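Local coordinates for hypothetical protein (Neisseria meningitidis Z2491, PDB 2F46) that is a putative phosphatase with a fold resembling nonclassical, eukaryotic-like phosphatases, and so probably hydrolyses phosphate esters, at residues 84-89 with 116-121; 131-136 with 149-154. All blocks are in the same frame, centred on the assembly; numbering follows the deposited sequence.

In the fold
The two contacts follow one another along the chain, contact 1 closing before contact 2 opens, and their centres lie 11 Å apart on the same side of the molecule's centre. Contact 1 joins the turn leading into helix 88-99 to helix 113-125, which follows the sheet strand 105-108. Contact 2 pairs the last two helices, 130-139 and 148-153. Helix 113-125 binds the two together: Phe121 CE1 lies 3.5 Å from Arg150 O, and Gly120 O lies 3.5 Å from Ile133 CD1. Helix 148-153 thus closes over the Phe121 side of helix 113-125, which also receives the turn at Ile86, and it reaches Ile86 itself, whereas helix 130-139 comes in at Gly120.

Contact 1: residues 84-89 with 116-121; sequences RDIQKH and SLLWGF
Ile86 turns its two terminal methyls, CG2 and CD1, onto helix 113-125, meeting Leu117, Leu118 and Phe121, and it supplies more than half of the 172 Å² buried between the two segments. Its two branches divide the work. A chi1 of -74° keeps CG1 beside the backbone N and leaves CG2 anti to it, against the ring of Phe121, 3.7 Å from CE2 and 3.8 Å from CD2. The methyl thus sits beside one ring bond, approaching at an oblique angle. The other branch, extended through a chi2 of 171°, carries CD1 one turn back, toward the start of the helix, where it comes within 3.9 Å of Leu117 CB. Leu118 serves both branches with one methyl: its CD2 is 3.8 Å from Ile86 CG2 and 4.2 Å from Ile86 CD1. The CB of Leu118 does not itself point at the turn, and it is the end of the side chain that closes in. Leu117, Leu118 and Phe121 can share this face because they are spaced one, three and four residues apart on the helix, the bond from Phe121 N to Leu117 O (2.8 Å) spanning the turn between them. In the phosphatase-like domain this is the helix after strand 105-108; in cysteine-dependent phosphatases the phosphate-binding loop lies at such a strand-to-helix junction, so the turn before helix 88-99, through Ile86, packs on a helix that probably continues from the active-site loop. The turn itself passes directly into helix 88-99. Gln87 is the N-cap, and its N is hydrogen-bonded to Asp90 OD2, as in one half of a capping box. Val91 of the same helix touches both Ile86 and Phe121, while Phe94 reaches Leu118. From the C-terminal helix Arg150 leans on Ile86.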
ATOM      1  N   ARG A  84      -4.729  12.942  -3.323  1.00 15.32           N
ATOM      2  CA  ARG A  84      -4.660  14.240  -3.986  1.00 19.38           C
ATOM      3  C   ARG A  84      -3.217  14.733  -4.154  1.00 17.23           C
ATOM      4  O   ARG A  84      -2.869  15.242  -5.236  1.00 22.66           O
ATOM      5  CB  ARG A  84      -5.471  15.265  -3.170  1.00 20.05           C
ATOM      6  CG  ARG A  84      -5.138  16.738  -3.490  1.00 26.41           C
ATOM      7  CD  ARG A  84      -6.059  17.750  -2.780  1.00 27.41           C
ATOM      8  NE  ARG A  84      -6.111  19.028  -3.510  1.00 30.97           N
ATOM      9  CZ  ARG A  84      -6.765  19.206  -4.654  1.00 30.42           C
ATOM     10  NH1 ARG A  84      -7.418  18.196  -5.213  1.00 32.41           N
ATOM     11  NH2 ARG A  84      -6.757  20.396  -5.249  1.00 39.20           N
ATOM     12  N   ASP A  85      -2.405  14.588  -3.124  1.00 15.69           N
ATOM     13  CA  ASP A  85      -1.086  15.243  -3.086  1.00 17.86           C
ATOM     14  C   ASP A  85       0.073  14.360  -3.518  1.00 18.43           C
ATOM     15  O   ASP A  85       1.226  14.805  -3.504  1.00 20.72           O
ATOM     16  CB  ASP A  85      -0.796  15.821  -1.708  1.00 20.18           C
ATOM     17  N   ILE A  86      -0.202  13.124  -3.943  1.00 14.92           N
ATOM     18  CA  ILE A  86       0.869  12.225  -4.365  1.00 14.64           C
ATOM     19  C   ILE A  86       1.657  12.874  -5.511  1.00 16.55           C
ATOM     20  O   ILE A  86       1.063  13.293  -6.522  1.00 17.41           O
ATOM     21  CB  ILE A  86       0.305  10.871  -4.842  1.00 12.22           C
ATOM     22  CG1 ILE A  86      -0.143  10.057  -3.637  1.00 11.00           C
ATOM     23  CG2 ILE A  86       1.361  10.088  -5.633  1.00 16.41           C
ATOM     24  CD1 ILE A  86      -0.921   8.803  -4.028  1.00 11.03           C
ATOM     25  N   GLN A  87       2.979  12.948  -5.327  1.00 17.22           N
ATOM     26  CA  GLN A  87       3.880  13.504  -6.308  1.00 20.59           C
ATOM     27  C   GLN A  87       4.927  12.470  -6.648  1.00 22.01           C
ATOM     28  O   GLN A  87       4.988  11.389  -6.062  1.00 17.28           O
ATOM     29  CB  GLN A  87       4.541  14.756  -5.751  1.00 22.05           C
ATOM     30  CG  GLN A  87       3.602  15.902  -5.534  1.00 26.67           C
ATOM     31  CD  GLN A  87       4.326  17.160  -5.156  1.00 38.04           C
ATOM     32  OE1 GLN A  87       4.620  17.408  -3.976  1.00 45.21           O
ATOM     33  NE2 GLN A  87       4.630  17.973  -6.156  1.00 40.90           N
ATOM     34  N   LYS A  88       5.753  12.820  -7.631  1.00 22.48           N
ATOM     35  CA  LYS A  88       6.840  11.960  -8.074  1.00 24.26           C
ATOM     36  C   LYS A  88       7.732  11.475  -6.932  1.00 14.54           C
ATOM     37  O   LYS A  88       8.057  10.267  -6.939  1.00 21.39           O
ATOM     38  CB  LYS A  88       7.688  12.685  -9.125  1.00 28.32           C
ATOM     39  N   HIS A  89       8.081  12.367  -6.004  1.00 19.83           N
ATOM     40  CA  HIS A  89       8.929  12.011  -4.841  1.00 20.15           C
ATOM     41  C   HIS A  89       8.291  10.847  -4.056  1.00 19.95           C
ATOM     42  O   HIS A  89       8.975   9.900  -3.681  1.00 18.50           O
ATOM     43  CB  HIS A  89       9.339  13.226  -3.954  1.00 21.43           C
ATOM     44  CG  HIS A  89       8.294  13.793  -3.036  1.00 20.45           C
ATOM     45  ND1 HIS A  89       7.521  14.872  -3.396  1.00 20.81           N
ATOM     46  CD2 HIS A  89       8.033  13.580  -1.727  1.00 25.97           C
ATOM     47  CE1 HIS A  89       6.751  15.225  -2.387  1.00 31.39           C
ATOM     48  NE2 HIS A  89       7.043  14.460  -1.355  1.00 27.66           N
ATOM     49  N   SER A 116      -2.160   1.596  -3.983  0.80  8.04           N
ATOM     50  CA  SER A 116      -2.367   1.173  -5.354  0.80  6.05           C
ATOM     51  C   SER A 116      -1.962   2.273  -6.328  0.80  8.29           C
ATOM     52  O   SER A 116      -1.445   2.009  -7.420  0.80  8.95           O
ATOM     53  CB  SER A 116      -3.811   0.728  -5.553  0.80  7.06           C
ATOM     54  OG  SER A 116      -4.157  -0.340  -4.695  0.80 10.17           O
ATOM     55  N   LEU A 117      -2.178   3.524  -5.954  1.00  8.12           N
ATOM     56  CA  LEU A 117      -1.728   4.636  -6.795  1.00  9.05           C
ATOM     57  C   LEU A 117      -0.209   4.788  -6.805  1.00  8.55           C
ATOM     58  O   LEU A 117       0.398   5.063  -7.862  1.00 10.69           O
ATOM     59  CB  LEU A 117      -2.342   5.931  -6.336  1.00 10.49           C
ATOM     60  CG  LEU A 117      -3.789   6.152  -6.691  1.00  9.14           C
ATOM     61  CD1 LEU A 117      -4.316   7.360  -6.000  1.00 12.35           C
ATOM     62  CD2 LEU A 117      -3.964   6.343  -8.171  1.00 10.52           C
ATOM     63  N   LEU A 118       0.439   4.665  -5.665  1.00  8.48           N
ATOM     64  CA  LEU A 118       1.889   4.760  -5.638  1.00  9.73           C
ATOM     65  C   LEU A 118       2.502   3.679  -6.537  1.00 11.01           C
ATOM     66  O   LEU A 118       3.445   3.957  -7.306  1.00 12.17           O
ATOM     67  CB  LEU A 118       2.405   4.660  -4.201  1.00  8.98           C
ATOM     68  CG  LEU A 118       2.047   5.881  -3.341  1.00  7.78           C
ATOM     69  CD1 LEU A 118       2.259   5.541  -1.883  1.00 10.36           C
ATOM     70  CD2 LEU A 118       2.874   7.114  -3.723  1.00  7.69           C
ATOM     71  N   TRP A 119       1.978   2.457  -6.437  1.00  8.78           N
ATOM     72  CA  TRP A 119       2.367   1.328  -7.298  1.00  8.57           C
ATOM     73  C   TRP A 119       2.054   1.671  -8.736  1.00 12.12           C
ATOM     74  O   TRP A 119       2.915   1.599  -9.631  1.00 12.58           O
ATOM     75  CB  TRP A 119       1.625   0.067  -6.870  1.00 10.02           C
ATOM     76  CG  TRP A 119       1.828  -1.104  -7.714  1.00 10.27           C
ATOM     77  CD1 TRP A 119       2.821  -2.025  -7.596  1.00 13.94           C
ATOM     78  CD2 TRP A 119       0.994  -1.530  -8.772  1.00 11.37           C
ATOM     79  NE1 TRP A 119       2.684  -2.980  -8.587  1.00 14.77           N
ATOM     80  CE2 TRP A 119       1.563  -2.698  -9.316  1.00 14.94           C
ATOM     81  CE3 TRP A 119      -0.175  -1.010  -9.343  1.00 12.68           C
ATOM     82  CZ2 TRP A 119       0.993  -3.378 -10.373  1.00 16.30           C
ATOM     83  CZ3 TRP A 119      -0.755  -1.702 -10.392  1.00 12.45           C
ATOM     84  CH2 TRP A 119      -0.149  -2.846 -10.917  1.00 14.89           C
ATOM     85  N   GLY A 120       0.838   2.128  -8.975  1.00  9.70           N
ATOM     86  CA  GLY A 120       0.339   2.316 -10.348  1.00 11.43           C
ATOM     87  C   GLY A 120       1.016   3.436 -11.104  1.00 13.76           C
ATOM     88  O   GLY A 120       1.248   3.310 -12.295  1.00 15.43           O
ATOM     89  N   PHE A 121       1.327   4.554 -10.479  1.00 12.34           N
ATOM     90  CA  PHE A 121       2.073   5.641 -11.135  1.00 14.41           C
ATOM     91  C   PHE A 121       3.449   5.163 -11.628  1.00 16.70           C
ATOM     92  O   PHE A 121       3.943   5.616 -12.692  1.00 16.00           O
ATOM     93  CB  PHE A 121       2.258   6.825 -10.188  1.00 13.62           C
ATOM     94  CG  PHE A 121       1.047   7.666 -10.016  1.00 12.18           C
ATOM     95  CD1 PHE A 121       0.351   8.128 -11.084  1.00 17.63           C
ATOM     96  CD2 PHE A 121       0.607   8.014  -8.735  1.00 17.07           C
ATOM     97  CE1 PHE A 121      -0.769   8.922 -10.884  1.00 22.04           C
ATOM     98  CE2 PHE A 121      -0.488   8.810  -8.551  1.00 14.17           C
ATOM     99  CZ  PHE A 121      -1.179   9.237  -9.576  1.00 15.45           C
TER

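Contact 2: residues 131-136 with 149-154; sequences DEIIRR and ERLDNA
Leu151 directs one methyl, CD1, at neighbouring isoleucines of helix 130-139, in a helix-to-helix contact that packs the short C-terminal helix 148-153 against its predecessor. The apolar part is small, 118 Å² in all. Leu151 CD1 lies 4.1 Å from Ile134 CG1 and 4.2 Å from Ile133 CG2, a loose van der Waals fit in which the branch touches both residues at once. Ile133 offers CG2, which stands anti to the backbone N while a chi1 of -61° holds CG1 beside it, whereas Ile134 presents its CG1 methylene, on the branch lying beside the backbone N. All three side chains are buried. Ala124 meets Ile133 and Phe121 meets Leu151, so helix 113-125 adds its own side chains to this apolar cluster; Val130 also touches Leu151.

Among the polar interactions, a salt bridge from Asp131 OD1 to Arg148 NH1 links the two helices near their starts, and Arg150 NH1 donates to Ala83 O near the other contact. Away from the interface, Glu132, Arg135 and Arg136 form a salt-bridge network, in which Arg136 NE makes a weak bond to Glu132 OE2. Its geometry is doubtful in detail, since Glu132 and Arg135 each have a second conformer. In the conformers described here Arg135 grips the carboxylate side-on, NE reaching Glu132 OE1 at 2.9 Å and NH2 reaching Glu132 OE2 at 2.8 Å, both from above the carboxylate plane.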
ATOM      1  N   ASP A 131      -5.169   0.762 -18.641  1.00 16.93           N
ATOM      2  CA  ASP A 131      -6.214  -0.216 -18.392  1.00 14.77           C
ATOM      3  C   ASP A 131      -5.746  -1.433 -17.608  1.00 14.93           C
ATOM      4  O   ASP A 131      -6.514  -1.996 -16.816  1.00 14.47           O
ATOM      5  CB  ASP A 131      -6.845  -0.706 -19.727  1.00 18.79           C
ATOM      6  CG  ASP A 131      -7.853   0.270 -20.310  1.00 25.07           C
ATOM      7  OD1 ASP A 131      -8.314   1.188 -19.610  1.00 24.28           O
ATOM      8  OD2 ASP A 131      -8.209   0.077 -21.488  1.00 30.06           O
ATOM      9  N   GLU A 132      -4.506  -1.840 -17.863  0.70 15.76           N
ATOM     10  CA  GLU A 132      -3.878  -2.954 -17.141  0.70 16.05           C
ATOM     11  C   GLU A 132      -3.589  -2.567 -15.693  0.70 11.69           C
ATOM     12  O   GLU A 132      -3.855  -3.341 -14.800  0.70 13.26           O
ATOM     13  CB  GLU A 132      -2.605  -3.438 -17.843  0.70 17.26           C
ATOM     14  CG  GLU A 132      -1.921  -4.631 -17.181  0.70 20.78           C
ATOM     15  CD  GLU A 132      -2.698  -5.947 -17.299  0.70 26.83           C
ATOM     16  OE1 GLU A 132      -3.817  -5.987 -17.895  0.70 27.77           O
ATOM     17  OE2 GLU A 132      -2.181  -6.967 -16.792  0.70 32.59           O
ATOM     18  N   ILE A 133      -3.087  -1.361 -15.485  1.00 13.01           N
ATOM     19  CA  ILE A 133      -2.888  -0.838 -14.094  1.00 10.90           C
ATOM     20  C   ILE A 133      -4.213  -0.959 -13.324  1.00 10.48           C
ATOM     21  O   ILE A 133      -4.308  -1.510 -12.216  1.00 10.71           O
ATOM     22  CB  ILE A 133      -2.381   0.606 -14.116  1.00 13.53           C
ATOM     23  CG1 ILE A 133      -1.030   0.680 -14.822  1.00 14.93           C
ATOM     24  CG2 ILE A 133      -2.253   1.163 -12.688  1.00 12.68           C
ATOM     25  CD1 ILE A 133      -0.537   2.066 -15.098  1.00 14.79           C
ATOM     26  N   ILE A 134      -5.267  -0.434 -13.942  1.00 11.74           N
ATOM     27  CA  ILE A 134      -6.564  -0.441 -13.312  1.00 10.69           C
ATOM     28  C   ILE A 134      -7.108  -1.863 -13.072  1.00 10.36           C
ATOM     29  O   ILE A 134      -7.647  -2.168 -12.041  1.00 11.24           O
ATOM     30  CB  ILE A 134      -7.548   0.473 -14.114  1.00 11.50           C
ATOM     31  CG1 ILE A 134      -7.055   1.921 -13.995  1.00 12.70           C
ATOM     32  CG2 ILE A 134      -8.996   0.351 -13.609  1.00 13.25           C
ATOM     33  CD1 ILE A 134      -7.842   2.913 -14.866  1.00 16.00           C
ATOM     34  N   ARG A 135      -6.919  -2.737 -14.047  0.70 11.40           N
ATOM     35  CA  ARG A 135      -7.360  -4.112 -13.902  0.70 13.28           C
ATOM     36  C   ARG A 135      -6.614  -4.793 -12.751  0.70 12.98           C
ATOM     37  O   ARG A 135      -7.207  -5.440 -11.940  0.70 11.60           O
ATOM     38  CB  ARG A 135      -7.149  -4.884 -15.204  0.70 14.74           C
ATOM     39  CG  ARG A 135      -7.494  -6.371 -15.078  0.70 13.37           C
ATOM     40  CD  ARG A 135      -6.995  -7.216 -16.271  0.70 17.40           C
ATOM     41  NE  ARG A 135      -5.569  -7.595 -16.168  0.70 21.98           N
ATOM     42  CZ  ARG A 135      -5.069  -8.496 -15.313  0.70 22.36           C
ATOM     43  NH1 ARG A 135      -5.851  -9.145 -14.460  0.70 24.03           N
ATOM     44  NH2 ARG A 135      -3.766  -8.767 -15.325  0.70 21.71           N
ATOM     45  N   ARG A 136      -5.303  -4.587 -12.678  1.00 12.99           N
ATOM     46  CA  ARG A 136      -4.495  -5.215 -11.606  1.00 14.67           C
ATOM     47  C   ARG A 136      -4.862  -4.702 -10.206  1.00 12.00           C
ATOM     48  O   ARG A 136      -5.000  -5.466  -9.277  1.00 12.31           O
ATOM     49  CB  ARG A 136      -3.014  -5.053 -11.899  1.00 14.16           C
ATOM     50  CG  ARG A 136      -2.566  -6.055 -12.970  1.00 14.28           C
ATOM     51  CD  ARG A 136      -1.183  -5.835 -13.251  1.00 16.82           C
ATOM     52  NE  ARG A 136      -0.636  -6.806 -14.211  1.00 16.27           N
ATOM     53  CZ  ARG A 136      -0.068  -7.962 -13.883  1.00 21.58           C
ATOM     54  NH1 ARG A 136      -0.012  -8.373 -12.622  1.00 20.40           N
ATOM     55  NH2 ARG A 136       0.383  -8.734 -14.859  1.00 24.72           N
ATOM     56  N   GLU A 149      -7.057   9.558 -15.571  1.00 18.38           N
ATOM     57  CA  GLU A 149      -6.357  10.670 -16.232  1.00 20.50           C
ATOM     58  C   GLU A 149      -4.964  10.907 -15.656  1.00 20.56           C
ATOM     59  O   GLU A 149      -3.994  11.102 -16.405  1.00 21.62           O
ATOM     60  CB  GLU A 149      -7.188  11.941 -16.140  1.00 22.61           C
ATOM     61  CG  GLU A 149      -8.445  11.889 -16.975  1.00 29.81           C
ATOM     62  CD  GLU A 149      -9.428  13.012 -16.667  1.00 44.37           C
ATOM     63  OE1 GLU A 149      -9.023  14.051 -16.083  1.00 46.35           O
ATOM     64  OE2 GLU A 149     -10.621  12.849 -17.021  1.00 45.30           O
ATOM     65  N   ARG A 150      -4.844  10.878 -14.322  1.00 14.73           N
ATOM     66  CA  ARG A 150      -3.542  11.058 -13.684  1.00 15.76           C
ATOM     67  C   ARG A 150      -2.629   9.902 -14.006  1.00 18.32           C
ATOM     68  O   ARG A 150      -1.413  10.068 -14.178  1.00 18.01           O
ATOM     69  CB  ARG A 150      -3.702  11.202 -12.162  1.00 15.44           C
ATOM     70  CG  ARG A 150      -4.341  12.505 -11.774  1.00 19.18           C
ATOM     71  CD  ARG A 150      -4.566  12.569 -10.275  1.00 18.01           C
ATOM     72  NE  ARG A 150      -3.314  12.583  -9.524  1.00 22.81           N
ATOM     73  CZ  ARG A 150      -3.244  12.406  -8.202  1.00 19.41           C
ATOM     74  NH1 ARG A 150      -4.347  12.210  -7.501  1.00 22.16           N
ATOM     75  NH2 ARG A 150      -2.055  12.435  -7.596  1.00 31.54           N
ATOM     76  N   LEU A 151      -3.190   8.697 -14.074  1.00 14.38           N
ATOM     77  CA  LEU A 151      -2.351   7.561 -14.411  1.00 15.80           C
ATOM     78  C   LEU A 151      -1.774   7.720 -15.825  1.00 19.30           C
ATOM     79  O   LEU A 151      -0.584   7.463 -16.068  1.00 20.81           O
ATOM     80  CB  LEU A 151      -3.114   6.258 -14.257  1.00 16.77           C
ATOM     81  CG  LEU A 151      -3.360   5.839 -12.796  1.00 13.72           C
ATOM     82  CD1 LEU A 151      -4.402   4.771 -12.733  1.00 17.15           C
ATOM     83  CD2 LEU A 151      -2.084   5.359 -12.120  1.00 16.20           C
ATOM     84  N   ASP A 152      -2.627   8.148 -16.730  1.00 18.41           N
ATOM     85  CA  ASP A 152      -2.210   8.314 -18.116  1.00 24.17           C
ATOM     86  C   ASP A 152      -1.071   9.316 -18.179  1.00 25.48           C
ATOM     87  O   ASP A 152      -0.056   9.061 -18.834  1.00 28.87           O
ATOM     88  CB  ASP A 152      -3.377   8.759 -18.961  1.00 23.28           C
ATOM     89  CG  ASP A 152      -3.016   8.846 -20.441  1.00 35.25           C
ATOM     90  OD1 ASP A 152      -2.485   7.849 -20.985  1.00 40.20           O
ATOM     91  OD2 ASP A 152      -3.261   9.916 -21.033  1.00 48.58           O
ATOM     92  N   ASN A 153      -1.208  10.433 -17.472  1.00 24.32           N
ATOM     93  CA  ASN A 153      -0.169  11.474 -17.460  1.00 26.20           C
ATOM     94  C   ASN A 153       1.162  11.087 -16.834  1.00 29.99           C
ATOM     95  O   ASN A 153       2.168  11.793 -17.017  1.00 33.74           O
ATOM     96  CB  ASN A 153      -0.720  12.745 -16.831  1.00 24.32           C
ATOM     97  CG  ASN A 153      -1.895  13.289 -17.600  1.00 23.63           C
ATOM     98  OD1 ASN A 153      -2.109  12.903 -18.738  1.00 34.30           O
ATOM     99  ND2 ASN A 153      -2.676  14.172 -16.979  1.00 33.31           N
ATOM    100  N   ALA A 154       1.197   9.961 -16.131  1.00 28.43           N
ATOM    101  CA  ALA A 154       2.464   9.446 -15.599  1.00 30.31           C
ATOM    102  C   ALA A 154       3.219   8.586 -16.622  1.00 32.42           C
ATOM    103  O   ALA A 154       4.369   8.206 -16.369  1.00 31.59           O
ATOM    104  CB  ALA A 154       2.221   8.658 -14.315  1.00 29.10           C
TER